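Mannosephosphate isomerase, putative (Archaeoglobus fulgidus, PDB 1ZX5) probably interconverts mannose 6-phosphate and fructose 6-phosphate as a zinc-dependent type 1 isomerase of the cupin class. Local coordinates at residues 22-27 with 87-92; 13-18 with 29-34; 120-125 with 163-168; 253-258 with 292-297. All blocks are in the same frame, centred on the assembly; numbering follows the deposited sequence.

Contact 1: 22-27 with 87-92. With EDO (1,2-ethanediol), chain C.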
# COMPACT_ATOMS: atom_id res chain seq x y z
N GLY A 22 -5.46 2.06 -15.86
CA GLY A 22 -6.63 1.74 -16.68
C GLY A 22 -7.87 2.44 -16.16
O GLY A 22 -7.81 3.62 -15.83
N GLU A 23 -8.99 1.71 -16.06
CA GLU A 23 -10.29 2.27 -15.66
C GLU A 23 -10.74 1.90 -14.26
O GLU A 23 -11.74 2.45 -13.77
CB GLU A 23 -11.38 1.85 -16.66
CG GLU A 23 -11.22 2.51 -18.00
CD GLU A 23 -12.31 2.13 -19.00
OE1 GLU A 23 -11.96 1.55 -20.05
OE2 GLU A 23 -13.49 2.45 -18.76
N TRP A 24 -10.03 0.97 -13.62
CA TRP A 24 -10.51 0.30 -12.39
C TRP A 24 -10.71 1.27 -11.22
O TRP A 24 -11.74 1.27 -10.56
CB TRP A 24 -9.54 -0.84 -11.99
CG TRP A 24 -9.81 -1.49 -10.64
CD1 TRP A 24 -10.95 -2.20 -10.27
CD2 TRP A 24 -8.92 -1.56 -9.51
NE1 TRP A 24 -10.81 -2.67 -8.98
CE2 TRP A 24 -9.58 -2.30 -8.50
CE3 TRP A 24 -7.62 -1.08 -9.27
CZ2 TRP A 24 -8.99 -2.55 -7.25
CZ3 TRP A 24 -7.03 -1.31 -8.03
CH2 TRP A 24 -7.72 -2.05 -7.03
N ILE A 25 -9.70 2.11 -10.98
CA ILE A 25 -9.76 3.03 -9.84
C ILE A 25 -10.92 4.05 -9.95
O ILE A 25 -11.71 4.16 -9.02
CB ILE A 25 -8.40 3.71 -9.57
CG1 ILE A 25 -7.42 2.66 -9.02
CG2 ILE A 25 -8.58 4.90 -8.59
CD1 ILE A 25 -6.01 3.15 -8.90
N ALA A 26 -11.02 4.76 -11.07
CA ALA A 26 -12.12 5.72 -11.25
C ALA A 26 -13.47 5.04 -11.02
O ALA A 26 -14.36 5.61 -10.40
CB ALA A 26 -12.07 6.37 -12.62
N LEU A 27 -13.59 3.80 -11.51
CA LEU A 27 -14.82 3.04 -11.35
C LEU A 27 -15.11 2.72 -9.88
O LEU A 27 -16.25 2.85 -9.45
CB LEU A 27 -14.81 1.77 -12.21
CG LEU A 27 -16.20 1.35 -12.67
CD1 LEU A 27 -16.64 2.20 -13.88
CD2 LEU A 27 -16.26 -0.15 -13.00
N VAL A 87 -0.84 4.16 2.11
CA VAL A 87 -1.74 3.16 1.57
C VAL A 87 -2.20 3.63 0.20
O VAL A 87 -2.70 4.74 0.05
CB VAL A 87 -2.98 2.93 2.51
CG1 VAL A 87 -3.90 1.88 1.92
CG2 VAL A 87 -2.53 2.52 3.91
N ARG A 88 -2.02 2.76 -0.80
CA ARG A 88 -2.36 3.08 -2.17
C ARG A 88 -3.08 1.94 -2.87
O ARG A 88 -2.63 0.80 -2.79
CB ARG A 88 -1.10 3.38 -2.96
CG ARG A 88 -0.36 4.60 -2.48
CD ARG A 88 0.75 4.92 -3.42
NE ARG A 88 1.93 4.09 -3.20
CZ ARG A 88 3.01 4.13 -3.97
NH1 ARG A 88 3.05 4.94 -5.03
NH2 ARG A 88 4.05 3.36 -3.69
N LEU A 89 -4.18 2.26 -3.55
CA LEU A 89 -4.70 1.40 -4.60
C LEU A 89 -3.86 1.66 -5.85
O LEU A 89 -3.60 2.83 -6.18
CB LEU A 89 -6.18 1.68 -4.89
CG LEU A 89 -7.16 1.45 -3.73
CD1 LEU A 89 -8.56 1.90 -4.13
CD2 LEU A 89 -7.14 -0.02 -3.31
N ILE A 90 -3.44 0.59 -6.52
CA ILE A 90 -2.60 0.67 -7.72
C ILE A 90 -3.23 -0.15 -8.84
O ILE A 90 -3.53 -1.33 -8.66
CB ILE A 90 -1.15 0.12 -7.48
CG1 ILE A 90 -0.45 0.82 -6.30
CG2 ILE A 90 -0.30 0.12 -8.79
CD1 ILE A 90 0.03 2.20 -6.58
N ASP A 91 -3.44 0.49 -9.99
CA ASP A 91 -3.96 -0.20 -11.16
C ASP A 91 -2.84 -0.29 -12.20
O ASP A 91 -2.70 0.58 -13.06
CB ASP A 91 -5.18 0.52 -11.73
CG ASP A 91 -5.82 -0.23 -12.90
OD1 ASP A 91 -5.56 -1.45 -13.02
OD2 ASP A 91 -6.58 0.39 -13.69
N ALA A 92 -2.02 -1.34 -12.07
CA ALA A 92 -0.92 -1.55 -13.01
C ALA A 92 -1.47 -2.30 -14.22
O ALA A 92 -1.24 -3.50 -14.38
CB ALA A 92 0.23 -2.33 -12.33
C1 EDO C . -11.93 -5.41 -5.69
O1 EDO C . -12.17 -4.91 -7.02
C2 EDO C . -11.22 -4.34 -4.85
O2 EDO C . -12.16 -3.42 -4.30
O HOH W 1 -7.54 2.68 -12.88

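Contact 2: 13-18 with 29-34. With ACY (acetic acid), chain F.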
# COMPACT_ATOMS: atom_id res chain seq x y z
N GLU A 13 -11.29 12.54 -3.05
CA GLU A 13 -10.42 11.50 -3.62
C GLU A 13 -9.00 12.07 -3.85
O GLU A 13 -8.84 13.25 -4.12
CB GLU A 13 -11.05 10.98 -4.93
CG GLU A 13 -11.28 12.08 -6.00
CD GLU A 13 -12.56 11.89 -6.85
OE1 GLU A 13 -13.33 10.92 -6.60
OE2 GLU A 13 -12.81 12.71 -7.77
N ASN A 14 -8.00 11.22 -3.69
CA ASN A 14 -6.61 11.59 -3.85
C ASN A 14 -6.00 10.68 -4.92
O ASN A 14 -5.35 9.68 -4.62
CB ASN A 14 -5.88 11.47 -2.49
CG ASN A 14 -4.50 12.13 -2.49
OD1 ASN A 14 -4.07 12.70 -3.49
ND2 ASN A 14 -3.80 12.03 -1.36
N LEU A 15 -6.24 11.04 -6.18
CA LEU A 15 -5.90 10.20 -7.33
C LEU A 15 -4.65 10.67 -8.05
O LEU A 15 -4.32 11.85 -8.00
CB LEU A 15 -7.08 10.13 -8.32
CG LEU A 15 -8.44 9.77 -7.71
CD1 LEU A 15 -9.55 9.75 -8.78
CD2 LEU A 15 -8.37 8.44 -6.91
N VAL A 16 -3.97 9.74 -8.72
CA VAL A 16 -2.76 10.02 -9.48
C VAL A 16 -2.91 9.45 -10.88
O VAL A 16 -3.14 8.25 -11.06
CB VAL A 16 -1.48 9.41 -8.81
CG1 VAL A 16 -0.21 9.87 -9.51
CG2 VAL A 16 -1.41 9.78 -7.31
N GLU A 17 -2.79 10.33 -11.88
CA GLU A 17 -2.80 9.96 -13.29
C GLU A 17 -1.49 9.27 -13.66
O GLU A 17 -0.41 9.73 -13.30
CB GLU A 17 -3.03 11.20 -14.19
CG GLU A 17 -4.41 11.86 -13.93
CD GLU A 17 -4.62 13.18 -14.64
OE1 GLU A 17 -3.97 13.44 -15.66
OE2 GLU A 17 -5.46 13.99 -14.17
N ARG A 18 -1.60 8.14 -14.36
CA ARG A 18 -0.43 7.39 -14.81
C ARG A 18 -0.70 6.87 -16.20
O ARG A 18 -1.83 6.48 -16.50
CB ARG A 18 -0.15 6.20 -13.89
CG ARG A 18 0.22 6.55 -12.48
CD ARG A 18 1.60 7.23 -12.40
NE ARG A 18 2.01 7.30 -11.00
CZ ARG A 18 2.81 8.22 -10.49
NH1 ARG A 18 3.31 9.18 -11.26
NH2 ARG A 18 3.10 8.19 -9.19
N LYS A 29 -14.30 4.61 -7.52
CA LYS A 29 -14.68 5.90 -6.97
C LYS A 29 -15.89 6.52 -7.67
O LYS A 29 -16.15 7.72 -7.51
CB LYS A 29 -13.50 6.88 -7.00
CG LYS A 29 -12.19 6.34 -6.42
CD LYS A 29 -12.31 6.01 -4.94
CE LYS A 29 -10.98 5.58 -4.35
NZ LYS A 29 -11.15 5.38 -2.88
N GLY A 30 -16.62 5.72 -8.45
CA GLY A 30 -17.92 6.12 -8.99
C GLY A 30 -17.93 6.92 -10.28
O GLY A 30 -18.94 7.55 -10.59
N PHE A 31 -16.85 6.90 -11.06
CA PHE A 31 -16.87 7.59 -12.35
C PHE A 31 -16.10 6.84 -13.45
O PHE A 31 -15.44 5.86 -13.17
CB PHE A 31 -16.45 9.08 -12.23
CG PHE A 31 -14.98 9.31 -11.85
CD1 PHE A 31 -14.09 9.85 -12.78
CD2 PHE A 31 -14.52 9.04 -10.57
CE1 PHE A 31 -12.73 10.08 -12.44
CE2 PHE A 31 -13.17 9.26 -10.22
CZ PHE A 31 -12.28 9.79 -11.16
N ARG A 32 -16.23 7.29 -14.69
CA ARG A 32 -15.55 6.66 -15.82
C ARG A 32 -14.38 7.53 -16.24
O ARG A 32 -14.57 8.66 -16.67
CB ARG A 32 -16.49 6.51 -17.01
CG ARG A 32 -17.51 5.43 -16.86
CD ARG A 32 -18.40 5.32 -18.11
NE ARG A 32 -17.67 4.82 -19.28
CZ ARG A 32 -17.58 5.45 -20.45
NH1 ARG A 32 -18.16 6.63 -20.63
NH2 ARG A 32 -16.90 4.89 -21.45
N GLN A 33 -13.17 6.99 -16.11
CA GLN A 33 -11.95 7.68 -16.52
C GLN A 33 -10.82 6.68 -16.66
O GLN A 33 -10.51 5.95 -15.70
CB GLN A 33 -11.55 8.75 -15.49
CG GLN A 33 -10.38 9.64 -15.93
CD GLN A 33 -10.64 10.29 -17.26
OE1 GLN A 33 -11.62 11.02 -17.42
NE2 GLN A 33 -9.78 10.03 -18.24
N SER A 34 -10.20 6.64 -17.83
CA SER A 34 -8.95 5.89 -17.99
C SER A 34 -7.73 6.73 -17.55
O SER A 34 -7.82 7.95 -17.43
CB SER A 34 -8.77 5.40 -19.43
OG SER A 34 -8.85 6.49 -20.32
C ACY F . -12.15 8.80 -1.96
O ACY F . -12.86 9.28 -2.87
OXT ACY F . -11.16 8.06 -2.15
CH3 ACY F . -12.50 9.13 -0.54

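Contact 3: 120-125 with 163-168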
# COMPACT_ATOMS: atom_id res chain seq x y z
N ALA A 120 3.74 -4.31 1.66
CA ALA A 120 2.90 -5.47 1.61
C ALA A 120 1.83 -5.22 0.53
O ALA A 120 1.22 -4.15 0.48
CB ALA A 120 2.27 -5.74 2.97
N TRP A 121 1.64 -6.20 -0.34
CA TRP A 121 0.73 -6.10 -1.48
C TRP A 121 -0.42 -7.06 -1.26
O TRP A 121 -0.21 -8.19 -0.83
CB TRP A 121 1.45 -6.55 -2.75
CG TRP A 121 2.44 -5.58 -3.33
CD1 TRP A 121 3.00 -4.49 -2.73
CD2 TRP A 121 3.01 -5.65 -4.64
NE1 TRP A 121 3.86 -3.86 -3.59
CE2 TRP A 121 3.89 -4.55 -4.78
CE3 TRP A 121 2.87 -6.55 -5.73
CZ2 TRP A 121 4.63 -4.32 -5.96
CZ3 TRP A 121 3.61 -6.32 -6.90
CH2 TRP A 121 4.47 -5.21 -7.00
N LEU A 122 -1.63 -6.59 -1.55
CA LEU A 122 -2.82 -7.43 -1.62
C LEU A 122 -3.42 -7.24 -3.01
O LEU A 122 -3.83 -6.14 -3.39
CB LEU A 122 -3.84 -7.08 -0.53
CG LEU A 122 -5.11 -7.94 -0.52
CD1 LEU A 122 -4.85 -9.38 0.00
CD2 LEU A 122 -6.22 -7.26 0.29
N VAL A 123 -3.46 -8.33 -3.75
CA VAL A 123 -3.85 -8.33 -5.15
C VAL A 123 -5.36 -8.60 -5.22
O VAL A 123 -5.90 -9.31 -4.38
CB VAL A 123 -3.01 -9.42 -5.87
CG1 VAL A 123 -3.64 -9.88 -7.16
CG2 VAL A 123 -1.55 -8.96 -6.06
N PHE A 124 -6.04 -8.02 -6.21
CA PHE A 124 -7.50 -8.16 -6.32
C PHE A 124 -7.97 -8.96 -7.51
O PHE A 124 -9.16 -9.24 -7.62
CB PHE A 124 -8.18 -6.78 -6.31
CG PHE A 124 -8.03 -6.05 -5.01
CD1 PHE A 124 -8.57 -6.58 -3.83
CD2 PHE A 124 -7.33 -4.87 -4.95
CE1 PHE A 124 -8.41 -5.93 -2.61
CE2 PHE A 124 -7.18 -4.19 -3.74
CZ PHE A 124 -7.72 -4.73 -2.57
N ASN A 125 -7.07 -9.34 -8.40
CA ASN A 125 -7.50 -9.94 -9.66
C ASN A 125 -6.50 -10.99 -10.12
O ASN A 125 -5.55 -11.31 -9.41
CB ASN A 125 -7.73 -8.85 -10.73
CG ASN A 125 -6.42 -8.23 -11.24
OD1 ASN A 125 -5.44 -8.11 -10.51
ND2 ASN A 125 -6.42 -7.85 -12.52
N THR A 163 -4.17 -14.93 -8.19
CA THR A 163 -5.61 -15.01 -8.01
C THR A 163 -5.94 -13.96 -6.97
O THR A 163 -5.05 -13.54 -6.22
CB THR A 163 -6.08 -16.42 -7.53
OG1 THR A 163 -5.39 -16.76 -6.32
CG2 THR A 163 -5.83 -17.49 -8.60
N PRO A 164 -7.21 -13.50 -6.91
CA PRO A 164 -7.57 -12.48 -5.93
C PRO A 164 -7.09 -12.82 -4.52
O PRO A 164 -7.20 -13.98 -4.08
CB PRO A 164 -9.10 -12.47 -5.98
CG PRO A 164 -9.42 -12.87 -7.38
CD PRO A 164 -8.37 -13.87 -7.76
N TYR A 165 -6.57 -11.80 -3.83
CA TYR A 165 -6.19 -11.87 -2.42
C TYR A 165 -4.86 -12.59 -2.14
O TYR A 165 -4.50 -12.77 -0.98
CB TYR A 165 -7.35 -12.35 -1.52
CG TYR A 165 -8.58 -11.50 -1.72
CD1 TYR A 165 -8.59 -10.15 -1.35
CD2 TYR A 165 -9.73 -12.02 -2.35
CE1 TYR A 165 -9.72 -9.33 -1.58
CE2 TYR A 165 -10.85 -11.22 -2.59
CZ TYR A 165 -10.83 -9.88 -2.20
OH TYR A 165 -11.93 -9.08 -2.42
N ASP A 166 -4.14 -12.98 -3.20
CA ASP A 166 -2.73 -13.32 -3.04
C ASP A 166 -2.04 -12.11 -2.46
O ASP A 166 -2.45 -10.96 -2.72
CB ASP A 166 -2.08 -13.64 -4.39
CG ASP A 166 -2.44 -15.00 -4.90
OD1 ASP A 166 -3.04 -15.81 -4.14
OD2 ASP A 166 -2.14 -15.28 -6.08
N THR A 167 -1.00 -12.36 -1.66
CA THR A 167 -0.20 -11.30 -1.08
C THR A 167 1.28 -11.46 -1.40
O THR A 167 1.76 -12.56 -1.70
CB THR A 167 -0.36 -11.20 0.47
OG1 THR A 167 0.14 -12.38 1.10
CG2 THR A 167 -1.81 -10.97 0.89
N PHE A 168 1.99 -10.34 -1.35
CA PHE A 168 3.42 -10.28 -1.53
C PHE A 168 4.00 -9.35 -0.48
O PHE A 168 3.31 -8.44 -0.00
CB PHE A 168 3.77 -9.76 -2.94
CG PHE A 168 3.29 -10.67 -4.03
CD1 PHE A 168 4.08 -11.73 -4.46
CD2 PHE A 168 2.03 -10.49 -4.58
CE1 PHE A 168 3.62 -12.60 -5.45
CE2 PHE A 168 1.57 -11.36 -5.57
CZ PHE A 168 2.37 -12.41 -6.00

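Contact 4: 253-258 with 292-297. With EDO (1,2-ethanediol), chain C; ACY (acetic acid), chain E.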
# COMPACT_ATOMS: atom_id res chain seq x y z
N TYR A 253 -10.29 -1.08 4.38
CA TYR A 253 -10.62 -0.90 2.97
C TYR A 253 -11.71 -1.89 2.59
O TYR A 253 -11.56 -3.09 2.80
CB TYR A 253 -9.38 -1.06 2.07
CG TYR A 253 -9.77 -1.07 0.60
CD1 TYR A 253 -10.12 0.12 -0.05
CD2 TYR A 253 -9.83 -2.27 -0.11
CE1 TYR A 253 -10.53 0.12 -1.39
CE2 TYR A 253 -10.22 -2.29 -1.44
CZ TYR A 253 -10.57 -1.10 -2.07
OH TYR A 253 -10.97 -1.12 -3.39
N ALA A 254 -12.80 -1.38 2.01
CA ALA A 254 -13.91 -2.24 1.58
C ALA A 254 -13.62 -2.84 0.21
O ALA A 254 -13.74 -2.17 -0.81
CB ALA A 254 -15.24 -1.45 1.57
N ALA A 255 -13.21 -4.10 0.19
CA ALA A 255 -12.82 -4.76 -1.06
C ALA A 255 -14.02 -5.29 -1.84
O ALA A 255 -14.04 -5.19 -3.06
CB ALA A 255 -11.83 -5.90 -0.77
N GLU A 256 -14.98 -5.89 -1.13
CA GLU A 256 -16.23 -6.40 -1.71
C GLU A 256 -17.36 -6.18 -0.73
O GLU A 256 -17.22 -6.47 0.46
CB GLU A 256 -16.16 -7.93 -1.98
CG GLU A 256 -15.22 -8.33 -3.11
CD GLU A 256 -14.99 -9.84 -3.18
OE1 GLU A 256 -15.92 -10.62 -2.83
OE2 GLU A 256 -13.88 -10.25 -3.59
N GLY A 257 -18.48 -5.67 -1.23
CA GLY A 257 -19.71 -5.59 -0.46
C GLY A 257 -19.93 -4.22 0.15
O GLY A 257 -19.11 -3.32 0.00
N TYR A 258 -21.05 -4.09 0.85
CA TYR A 258 -21.43 -2.86 1.51
C TYR A 258 -21.44 -3.12 3.02
O TYR A 258 -21.92 -4.16 3.45
CB TYR A 258 -22.83 -2.46 1.04
CG TYR A 258 -23.46 -1.34 1.85
CD1 TYR A 258 -22.98 -0.03 1.74
CD2 TYR A 258 -24.52 -1.59 2.73
CE1 TYR A 258 -23.53 1.00 2.48
CE2 TYR A 258 -25.09 -0.56 3.47
CZ TYR A 258 -24.59 0.74 3.33
OH TYR A 258 -25.13 1.78 4.06
N LYS A 292 -15.99 -8.54 2.03
CA LYS A 292 -14.58 -8.68 2.41
C LYS A 292 -14.04 -7.32 2.71
O LYS A 292 -14.11 -6.41 1.88
CB LYS A 292 -13.76 -9.36 1.30
CG LYS A 292 -14.26 -10.77 1.00
CD LYS A 292 -13.35 -11.49 0.06
CE LYS A 292 -14.06 -12.70 -0.53
NZ LYS A 292 -14.16 -13.79 0.46
N ILE A 293 -13.54 -7.16 3.93
CA ILE A 293 -13.01 -5.88 4.36
C ILE A 293 -11.54 -6.12 4.75
O ILE A 293 -11.22 -7.11 5.40
CB ILE A 293 -13.90 -5.25 5.50
CG1 ILE A 293 -13.53 -3.78 5.77
CG2 ILE A 293 -13.88 -6.12 6.79
CD1 ILE A 293 -14.61 -3.02 6.56
N VAL A 294 -10.66 -5.23 4.31
CA VAL A 294 -9.25 -5.35 4.61
C VAL A 294 -8.95 -4.50 5.84
O VAL A 294 -9.26 -3.30 5.86
CB VAL A 294 -8.37 -4.88 3.42
CG1 VAL A 294 -6.87 -5.12 3.72
CG2 VAL A 294 -8.80 -5.59 2.11
N ARG A 295 -8.34 -5.11 6.85
CA ARG A 295 -7.88 -4.36 8.01
C ARG A 295 -6.36 -4.15 7.91
O ARG A 295 -5.60 -5.11 7.85
CB ARG A 295 -8.23 -5.11 9.30
CG ARG A 295 -8.00 -4.28 10.54
CD ARG A 295 -8.33 -5.04 11.82
NE ARG A 295 -7.39 -6.12 12.10
CZ ARG A 295 -6.36 -6.04 12.95
NH1 ARG A 295 -5.58 -7.11 13.12
NH2 ARG A 295 -6.12 -4.93 13.64
N ILE A 296 -5.95 -2.89 7.91
CA ILE A 296 -4.55 -2.51 7.87
C ILE A 296 -4.19 -2.02 9.27
O ILE A 296 -4.91 -1.22 9.85
CB ILE A 296 -4.29 -1.42 6.76
CG1 ILE A 296 -4.79 -1.92 5.40
CG2 ILE A 296 -2.81 -1.00 6.71
CD1 ILE A 296 -5.03 -0.81 4.35
N TYR A 297 -3.10 -2.51 9.83
CA TYR A 297 -2.78 -2.20 11.21
C TYR A 297 -1.29 -1.98 11.39
O TYR A 297 -0.47 -2.48 10.61
CB TYR A 297 -3.27 -3.34 12.15
CG TYR A 297 -2.77 -4.70 11.73
CD1 TYR A 297 -1.55 -5.19 12.21
CD2 TYR A 297 -3.50 -5.49 10.84
CE1 TYR A 297 -1.06 -6.42 11.83
CE2 TYR A 297 -3.03 -6.74 10.44
CZ TYR A 297 -1.80 -7.19 10.94
OH TYR A 297 -1.31 -8.43 10.57
C1 EDO C . -11.93 -5.41 -5.69
O1 EDO C . -12.17 -4.91 -7.02
C2 EDO C . -11.22 -4.34 -4.85
O2 EDO C . -12.16 -3.42 -4.30
C ACY E . -10.28 -14.21 1.31
O ACY E . -11.08 -14.34 0.36
OXT ACY E . -10.63 -13.95 2.49
CH3 ACY E . -8.83 -14.40 1.03

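Contact 1: 22-27 with 87-92
Asp91 OD2 is the shared acceptor of this contact: the backbone N of Gly22 donates to it at 3.0 Å, and a water lies 2.6 Å from the same oxygen, apparently as donor. The Gly22 bond is bent, with 136° at the hydrogen, and reaches OD2 from well above the carboxylate plane. The water accepts from Ile25 N at 2.9 Å, so the carboxylate is tied directly to the loop before helix 24-28 and, through water, to the first turn of that helix. A chi1 of -175° turns the Asp91 carboxylate away from its own backbone N and toward residues 22-25. The Trp24 indole lies beside it: Asp91 CB meets the ring edge at CE3, 3.8 Å away, and the ring and carboxylate planes are 71° apart. At the benzene end Trp24 CZ3 comes within 3.6 Å of Ile90 O, and Trp24 CH2 touches Leu89 CD2 at 4.3 Å. Trp24 NE1 donates to O1 of an ethanediol at 3.3 Å. Ile25 sends CD1 onto the strand backbone, 3.6 Å from Leu89 O. The short helix rests on strand 85-92, which pairs with strands 36-41 and 181-188; Ile25 touches Ile36 of the former, and Trp24 Arg182 of the latter.

Contact 2: 13-18 with 29-34
Glu13 and Phe31 both hold CG between the backbone N and the carbonyl carbon (chi1 58° and 68°), and these torsions bring the carboxylate and the phenyl ring together beside Leu15. Leu15 CD1 meets the Phe31 ring at its edge, near the ring plane, with CZ at 3.6 Å and CE2 at 3.9 Å. Glu13 OE1 approaches the same ring obliquely, 4.0 Å from Phe31 CE2, with the carboxylate and ring planes 33° apart. Glu13 and Lys29 run past each other in opposite directions, Glu13 OE1 lying 4.1 Å from Lys29 CB. The lysine chain bends at chi2 and then extends, carrying Lys29 NZ to OXT of an acetate at 2.8 Å; Glu13 CB is 3.2 Å from the other oxygen, O, of that acetate. Lys29 NZ also donates to Gly272 O and forms a salt bridge with Glu41. A methionine in place of Lys29 would probably cost Glu41 this salt bridge and Gly272 O this donor. Between Lys29 and Phe31 the chain turns at Gly30, whose positive phi marks it as the C-prime residue of a Schellman motif: Phe31 N reaches back to Ala26 O and Gly30 N to Leu27 O, closing helix 24-28 as the loop passes strand 15-17.

Contact 3: 120-125 with 163-168
Strand 119-123 pairs antiparallel with strand 167-170, Trp121 and Phe168 forming a hydrogen-bonded pair (Trp121 N to Phe168 O 2.8 Å, Phe168 N to Trp121 O 3.1 Å) and Leu122 and Thr167 the non-hydrogen-bonded pair beside them. On the Trp121 and Phe168 face, the two CB atoms are 4.0 Å apart, and Val123 CG2 meets the edge of the Phe168 ring at CE2, also 4.0 Å away. On the other face, Leu122 CD1 lies 3.5 Å from Thr167 CG2 and meets the edge of the Tyr165 ring. Strand 167-170 is outermost in the six-stranded antiparallel sheet, though Thr167 also bonds Gly220 through the backbone; 119-123 lies between it and strand 181-188. Val123 N donates to Asp166 O almost straight down the carbonyl direction, with 172° at the oxygen, and Tyr165 N gives Val123 O a 2.6 Å bond from above the carbonyl plane. Residues 163-166 form a type II beta turn, closed by Asp166 N to Thr163 O; the Asp166 carboxylate also accepts from Thr163 N, and OD1 forms a salt bridge with Lys222. Because CG of Phe124 sits anti to the carbonyl carbon (chi1 -66°), its ring swings back toward Tyr165, CD1 reaching CE1 of the tyrosine at 3.7 Å; the planes stand at 88°. Tyr165 OH is hydrogen-bonded to Glu256 OE2, while Pro164 CB packs on Phe124 O.

Contact 4: 253-258 with 292-297
Five backbone hydrogen bonds join the antiparallel strands 250-256 and 291-298 here, and Lys292 O takes two of them. Val294 N to Tyr253 O is nearly straight, at 2.8 Å and 179° at the hydrogen, and Tyr253 N returns a bond to Val294 O. Lys292 N donates to Glu256 O at 2.9 Å. Lys292 O accepts from Ala255 N at 3.0 Å through a bent bond (136°), and from Glu256 N at 3.2 Å through a straighter one that falls on a lone pair. Glu256 and Lys292 side chains lie alongside each other, pointing the same way, and meet through the aliphatic part of the lysine: OE1 is 3.6 Å from CE. With chi4 bent (-74°), Lys292 NZ lies 4.9 Å from Glu256 OE1, too far for a salt bridge; it is instead hydrogen-bonded to an acetate O and salt-bridged to Asp236, while Glu256 OE2 is bonded by Tyr165 OH. An alanine replacing Lys292 would probably leave Asp236 without this cation and uncover the flank of the Glu256 chain. Farther along, Val294 CG2 meets the Tyr253 ring edge at CD2, 4.1 Å away, and also touches Ala255 CB. Tyr253 OH donates to O2 of an ethanediol, which passes a bond on to Ala255 O. With Ala255 and Glu256 both opposite Lys292, the pairing is a classic beta bulge, set in the five-stranded antiparallel sheet of the C-terminal cupin domain.

Contacts 1 and 2 are neighbours, their centres 7 Å apart, with contact 2 flanking the helix of contact 1 in the chain: Ile25 CG2 packs on Leu15 CD2 at 3.9 Å. Contacts 1 and 3 belong to the same six-stranded sheet and meet where Trp24 CH2 touches Phe124 CD2 at 3.5 Å. Contact 4 lies in the second, five-stranded sheet and faces the first: Leu122 CD2 of contact 3 packs on Val294 CG2 at 3.6 Å, and Leu89 CD2 of contact 1 on Tyr253 CZ at 3.8 Å. One ethanediol bridges contacts 1 and 4. Contacts 2 and 3 do not touch, their centres about 21 Å apart. The fructofuranose pocket, around Pro95-Gln97 and Asp150-Lys154, includes no residue of the four contacts.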